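Metagenomic carboxyl esterase MGS0156 (Uncultured organism, PDB 5D8M) is a carboxyl esterase that probably hydrolyses carboxylic esters, with a parallel sheet consistent with an alpha/beta-hydrolase fold. Local coordinates at residues 175-185 against 240-248. Numbering follows the deposited sequence.
Sequences AARTAAVVSVA and PARVRYYSL
Val181 and Tyr245, Val182 and Tyr246 lie side by side on adjacent inner strands, 178-184 and 244-248, of a parallel sheet with helices 159-170 and 324-338 on its two faces, consistent with an alpha/beta-hydrolase fold. Six backbone hydrogen bonds run in register from Arg244 N to Ala179 O at one end to Ala185 N to Leu248 O at the other; the shortest joins Ser183 N to Tyr246 O at 2.7 Å. Two waters close the ladder: one donates to Ala179 O and Arg242 O, the other links Ser183 OG to Leu248 O.

Ahead of strand 244-248, in the type I turn Pro240-Val243, Arg242 reaches the carbonyls of Ala176 and Thr178, where helix 172-177 gives way to strand 178-184. A bend about CG-CD (chi3 -56°) turns its guanidinium back toward them. NH1 donates nearly straight to Thr178 O, close to the guanidinium plane, but their 2.5 Å separation is unusually short and its exact value doubtful. Ala176 O sits over one face of the group. In the same segment, Tyr245 donates its OH to Pro240 O (2.7 Å), meeting a lone pair in the carbonyl plane and tying the turn to the strand it precedes.

Apolar contacts fill both faces. Tyr245 CD1 touches Val181 CB at 3.8 Å, and Val243 CG1 meets Val181 CG2, on the side where helix 159-170 packs. On the other face the edge of the Tyr246 ring brings CE1 to Ala180 CB (3.7 Å), its CD1 meets Val182 CG2, and helix 324-338 supplies Asp338 to the phenol.

Backbone bonding thus sets the strand register, while the carbonyl oxygens near the guanidinium would probably stabilise its positive charge.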
ATOM      1  N   ALA A 175      -4.728  11.814 -14.368  1.00 17.77           N
ATOM      2  CA  ALA A 175      -4.114  12.734 -13.404  1.00 19.37           C
ATOM      3  C   ALA A 175      -5.058  13.882 -13.078  1.00 25.70           C
ATOM      4  O   ALA A 175      -5.261  14.229 -11.913  1.00 25.97           O
ATOM      5  CB  ALA A 175      -2.817  13.281 -13.942  1.00 19.85           C
ATOM      6  N   ALA A 176      -5.638  14.471 -14.118  1.00 26.80           N
ATOM      7  CA  ALA A 176      -6.554  15.603 -13.943  1.00 28.34           C
ATOM      8  C   ALA A 176      -7.812  15.195 -13.172  1.00 25.38           C
ATOM      9  O   ALA A 176      -8.467  16.016 -12.554  1.00 28.73           O
ATOM     10  CB  ALA A 176      -6.928  16.179 -15.284  1.00 29.22           C
ATOM     11  N   ARG A 177      -8.139  13.916 -13.218  1.00 24.28           N
ATOM     12  CA  ARG A 177      -9.326  13.377 -12.567  1.00 29.16           C
ATOM     13  C   ARG A 177      -9.082  13.018 -11.081  1.00 26.97           C
ATOM     14  O   ARG A 177     -10.018  12.849 -10.297  1.00 25.65           O
ATOM     15  CB  ARG A 177      -9.781  12.131 -13.338  1.00 28.73           C
ATOM     16  CG  ARG A 177     -11.018  11.452 -12.822  1.00 32.62           C
ATOM     17  CD  ARG A 177     -12.263  12.293 -13.093  1.00 36.81           C
ATOM     18  NE  ARG A 177     -13.424  11.690 -12.448  1.00 36.81           N
ATOM     19  CZ  ARG A 177     -13.800  11.954 -11.197  1.00 34.23           C
ATOM     20  NH1 ARG A 177     -13.111  12.825 -10.465  1.00 29.86           N
ATOM     21  NH2 ARG A 177     -14.867  11.347 -10.682  1.00 32.27           N
ATOM     22  N   THR A 178      -7.815  12.885 -10.708  1.00 19.94           N
ATOM     23  CA  THR A 178      -7.454  12.271  -9.429  1.00 18.17           C
ATOM     24  C   THR A 178      -7.112  13.320  -8.376  1.00 19.33           C
ATOM     25  O   THR A 178      -6.264  14.179  -8.627  1.00 21.67           O
ATOM     26  CB  THR A 178      -6.249  11.316  -9.613  1.00 19.98           C
ATOM     27  OG1 THR A 178      -6.602  10.283 -10.545  1.00 20.68           O
ATOM     28  CG2 THR A 178      -5.826  10.675  -8.281  1.00 18.73           C
ATOM     29  N   ALA A 179      -7.725  13.241  -7.197  1.00 16.75           N
ATOM     30  CA  ALA A 179      -7.368  14.165  -6.115  1.00 19.58           C
ATOM     31  C   ALA A 179      -6.160  13.691  -5.280  1.00 17.15           C
ATOM     32  O   ALA A 179      -5.332  14.499  -4.850  1.00 14.31           O
ATOM     33  CB  ALA A 179      -8.548  14.401  -5.208  1.00 19.37           C
ATOM     34  N   ALA A 180      -6.064  12.396  -5.045  1.00 15.06           N
ATOM     35  CA  ALA A 180      -5.070  11.907  -4.096  1.00 16.03           C
ATOM     36  C   ALA A 180      -4.710  10.461  -4.334  1.00 15.15           C
ATOM     37  O   ALA A 180      -5.538   9.678  -4.829  1.00 14.48           O
ATOM     38  CB  ALA A 180      -5.585  12.087  -2.665  1.00 17.25           C
ATOM     39  N   VAL A 181      -3.465  10.113  -3.994  1.00 13.79           N
ATOM     40  CA  VAL A 181      -3.030   8.716  -3.930  1.00 10.05           C
ATOM     41  C   VAL A 181      -2.488   8.412  -2.568  1.00  8.81           C
ATOM     42  O   VAL A 181      -1.571   9.081  -2.116  1.00 11.40           O
ATOM     43  CB  VAL A 181      -1.916   8.389  -4.930  1.00 10.28           C
ATOM     44  CG1 VAL A 181      -1.481   6.921  -4.758  1.00 13.74           C
ATOM     45  CG2 VAL A 181      -2.381   8.686  -6.363  1.00 10.03           C
ATOM     46  N   VAL A 182      -3.036   7.385  -1.931  1.00 10.02           N
ATOM     47  CA  VAL A 182      -2.524   6.906  -0.667  1.00  9.04           C
ATOM     48  C   VAL A 182      -1.876   5.557  -0.882  1.00 13.27           C
ATOM     49  O   VAL A 182      -2.494   4.634  -1.407  1.00 14.75           O
ATOM     50  CB  VAL A 182      -3.636   6.759   0.377  1.00 13.18           C
ATOM     51  CG1 VAL A 182      -3.029   6.286   1.694  1.00 12.24           C
ATOM     52  CG2 VAL A 182      -4.361   8.096   0.545  1.00 10.19           C
ATOM     53  N   SER A 183      -0.617   5.461  -0.498  1.00  9.69           N
ATOM     54  CA  SER A 183       0.134   4.229  -0.569  1.00 11.32           C
ATOM     55  C   SER A 183       0.121   3.522   0.793  1.00  7.90           C
ATOM     56  O   SER A 183       0.533   4.113   1.800  1.00  9.78           O
ATOM     57  CB  SER A 183       1.588   4.563  -0.993  1.00 14.47           C
ATOM     58  OG  SER A 183       2.348   3.394  -1.218  1.00 23.87           O
ATOM     59  N   VAL A 184      -0.326   2.272   0.820  1.00  7.16           N
ATOM     60  CA  VAL A 184      -0.292   1.440   2.011  1.00  9.86           C
ATOM     61  C   VAL A 184       0.649   0.251   1.782  1.00 11.95           C
ATOM     62  O   VAL A 184       0.330  -0.655   1.007  1.00 12.45           O
ATOM     63  CB  VAL A 184      -1.710   0.919   2.371  1.00 12.03           C
ATOM     64  CG1 VAL A 184      -1.692   0.167   3.682  1.00 11.65           C
ATOM     65  CG2 VAL A 184      -2.726   2.102   2.413  1.00 10.69           C
ATOM     66  N   ALA A 185       1.803   0.257   2.453  1.00 10.52           N
ATOM     67  CA  ALA A 185       2.863  -0.698   2.171  1.00 13.13           C
ATOM     68  C   ALA A 185       3.112  -0.780   0.653  1.00 15.56           C
ATOM     69  O   ALA A 185       3.279  -1.862   0.090  1.00 14.06           O
ATOM     70  CB  ALA A 185       2.517  -2.076   2.738  1.00  8.69           C
ATOM     71  N   PRO A 240       2.657  13.752 -11.150  1.00 23.62           N
ATOM     72  CA  PRO A 240       1.808  14.936 -11.380  1.00 29.14           C
ATOM     73  C   PRO A 240       1.605  15.752 -10.105  1.00 27.88           C
ATOM     74  O   PRO A 240       1.177  15.194  -9.104  1.00 21.43           O
ATOM     75  CB  PRO A 240       0.480  14.337 -11.857  1.00 28.60           C
ATOM     76  CG  PRO A 240       0.882  13.038 -12.516  1.00 27.24           C
ATOM     77  CD  PRO A 240       2.081  12.527 -11.736  1.00 24.58           C
ATOM     78  N   ALA A 241       1.903  17.045 -10.166  1.00 27.81           N
ATOM     79  CA  ALA A 241       1.917  17.912  -8.989  1.00 32.23           C
ATOM     80  C   ALA A 241       0.544  18.251  -8.413  1.00 29.92           C
ATOM     81  O   ALA A 241       0.441  18.567  -7.234  1.00 30.03           O
ATOM     82  CB  ALA A 241       2.648  19.219  -9.327  1.00 37.04           C
ATOM     83  N   ARG A 242      -0.498  18.232  -9.232  1.00 22.02           N
ATOM     84  CA  ARG A 242      -1.813  18.607  -8.738  1.00 31.56           C
ATOM     85  C   ARG A 242      -2.462  17.482  -7.896  1.00 28.77           C
ATOM     86  O   ARG A 242      -3.431  17.720  -7.172  1.00 26.02           O
ATOM     87  CB  ARG A 242      -2.727  18.999  -9.899  1.00 38.16           C
ATOM     88  CG  ARG A 242      -3.001  17.875 -10.900  1.00 46.28           C
ATOM     89  CD  ARG A 242      -4.338  18.107 -11.655  1.00 50.06           C
ATOM     90  NE  ARG A 242      -5.462  18.262 -10.726  1.00 49.42           N
ATOM     91  CZ  ARG A 242      -6.013  17.247 -10.059  1.00 45.80           C
ATOM     92  NH1 ARG A 242      -5.539  16.026 -10.222  1.00 37.73           N
ATOM     93  NH2 ARG A 242      -7.024  17.452  -9.220  1.00 46.29           N
ATOM     94  N   VAL A 243      -1.926  16.268  -8.005  1.00 19.39           N
ATOM     95  CA  VAL A 243      -2.360  15.132  -7.171  1.00 17.82           C
ATOM     96  C   VAL A 243      -1.614  15.145  -5.815  1.00 18.95           C
ATOM     97  O   VAL A 243      -0.427  15.444  -5.775  1.00 21.05           O
ATOM     98  CB  VAL A 243      -2.095  13.787  -7.885  1.00 17.75           C
ATOM     99  CG1 VAL A 243      -2.554  12.605  -7.013  1.00 15.47           C
ATOM    100  CG2 VAL A 243      -2.762  13.761  -9.256  1.00 21.11           C
ATOM    101  N   ARG A 244      -2.296  14.869  -4.707  1.00 16.13           N
ATOM    102  CA  ARG A 244      -1.613  14.781  -3.418  1.00 15.96           C
ATOM    103  C   ARG A 244      -1.245  13.330  -3.102  1.00 18.87           C
ATOM    104  O   ARG A 244      -2.043  12.428  -3.330  1.00 13.25           O
ATOM    105  CB  ARG A 244      -2.486  15.350  -2.315  1.00 17.25           C
ATOM    106  CG  ARG A 244      -3.042  16.727  -2.642  1.00 27.31           C
ATOM    107  CD  ARG A 244      -2.162  17.818  -2.139  1.00 41.15           C
ATOM    108  NE  ARG A 244      -2.707  18.360  -0.895  1.00 52.28           N
ATOM    109  CZ  ARG A 244      -3.626  19.322  -0.824  1.00 52.46           C
ATOM    110  NH1 ARG A 244      -4.114  19.886  -1.929  1.00 51.40           N
ATOM    111  NH2 ARG A 244      -4.054  19.724   0.365  1.00 49.80           N
ATOM    112  N   TYR A 245      -0.047  13.112  -2.562  1.00 12.97           N
ATOM    113  CA  TYR A 245       0.413  11.761  -2.262  1.00 15.03           C
ATOM    114  C   TYR A 245       0.587  11.570  -0.761  1.00 15.19           C
ATOM    115  O   TYR A 245       1.032  12.484  -0.049  1.00 14.58           O
ATOM    116  CB  TYR A 245       1.727  11.470  -3.006  1.00 12.25           C
ATOM    117  CG  TYR A 245       1.595  11.732  -4.488  1.00 13.19           C
ATOM    118  CD1 TYR A 245       1.068  10.769  -5.338  1.00 13.25           C
ATOM    119  CD2 TYR A 245       1.960  12.955  -5.035  1.00 16.94           C
ATOM    120  CE1 TYR A 245       0.921  11.017  -6.691  1.00 13.01           C
ATOM    121  CE2 TYR A 245       1.818  13.210  -6.384  1.00 19.26           C
ATOM    122  CZ  TYR A 245       1.298  12.241  -7.210  1.00 19.75           C
ATOM    123  OH  TYR A 245       1.164  12.506  -8.573  1.00 19.65           O
ATOM    124  N   TYR A 246       0.228  10.381  -0.294  1.00 11.15           N
ATOM    125  CA  TYR A 246       0.302  10.045   1.116  1.00 13.49           C
ATOM    126  C   TYR A 246       0.815   8.631   1.255  1.00 13.16           C
ATOM    127  O   TYR A 246       0.471   7.769   0.442  1.00 13.23           O
ATOM    128  CB  TYR A 246      -1.075  10.159   1.795  1.00 12.93           C
ATOM    129  CG  TYR A 246      -1.804  11.468   1.529  1.00 15.18           C
ATOM    130  CD1 TYR A 246      -2.567  11.636   0.379  1.00 11.88           C
ATOM    131  CD2 TYR A 246      -1.757  12.512   2.448  1.00 12.25           C
ATOM    132  CE1 TYR A 246      -3.258  12.836   0.132  1.00 16.60           C
ATOM    133  CE2 TYR A 246      -2.440  13.703   2.219  1.00 16.02           C
ATOM    134  CZ  TYR A 246      -3.182  13.856   1.058  1.00 16.53           C
ATOM    135  OH  TYR A 246      -3.867  15.005   0.833  1.00 18.30           O
ATOM    136  N   SER A 247       1.610   8.366   2.291  1.00  9.50           N
ATOM    137  CA  SER A 247       2.177   7.025   2.427  1.00  8.82           C
ATOM    138  C   SER A 247       2.123   6.528   3.870  1.00 12.88           C
ATOM    139  O   SER A 247       2.384   7.295   4.822  1.00 10.05           O
ATOM    140  CB  SER A 247       3.639   7.005   1.940  1.00 13.32           C
ATOM    141  OG  SER A 247       3.749   7.435   0.581  1.00 15.60           O
ATOM    142  N   LEU A 248       1.809   5.241   3.990  1.00  7.99           N
ATOM    143  CA  LEU A 248       1.919   4.457   5.214  1.00  9.82           C
ATOM    144  C   LEU A 248       2.908   3.341   4.939  1.00 12.10           C
ATOM    145  O   LEU A 248       2.786   2.654   3.929  1.00 10.88           O
ATOM    146  CB  LEU A 248       0.568   3.880   5.624  1.00  7.36           C
ATOM    147  CG  LEU A 248      -0.442   4.902   6.140  1.00 11.33           C
ATOM    148  CD1 LEU A 248      -1.857   4.356   5.921  1.00 12.03           C
ATOM    149  CD2 LEU A 248      -0.220   5.161   7.622  1.00 11.75           C
TER
HETATM  150  O   HOH W   1      -5.473  17.095  -5.128  1.00 20.38           O
HETATM  151  O   HOH W   2       3.437   2.933   1.222  1.00 10.86           O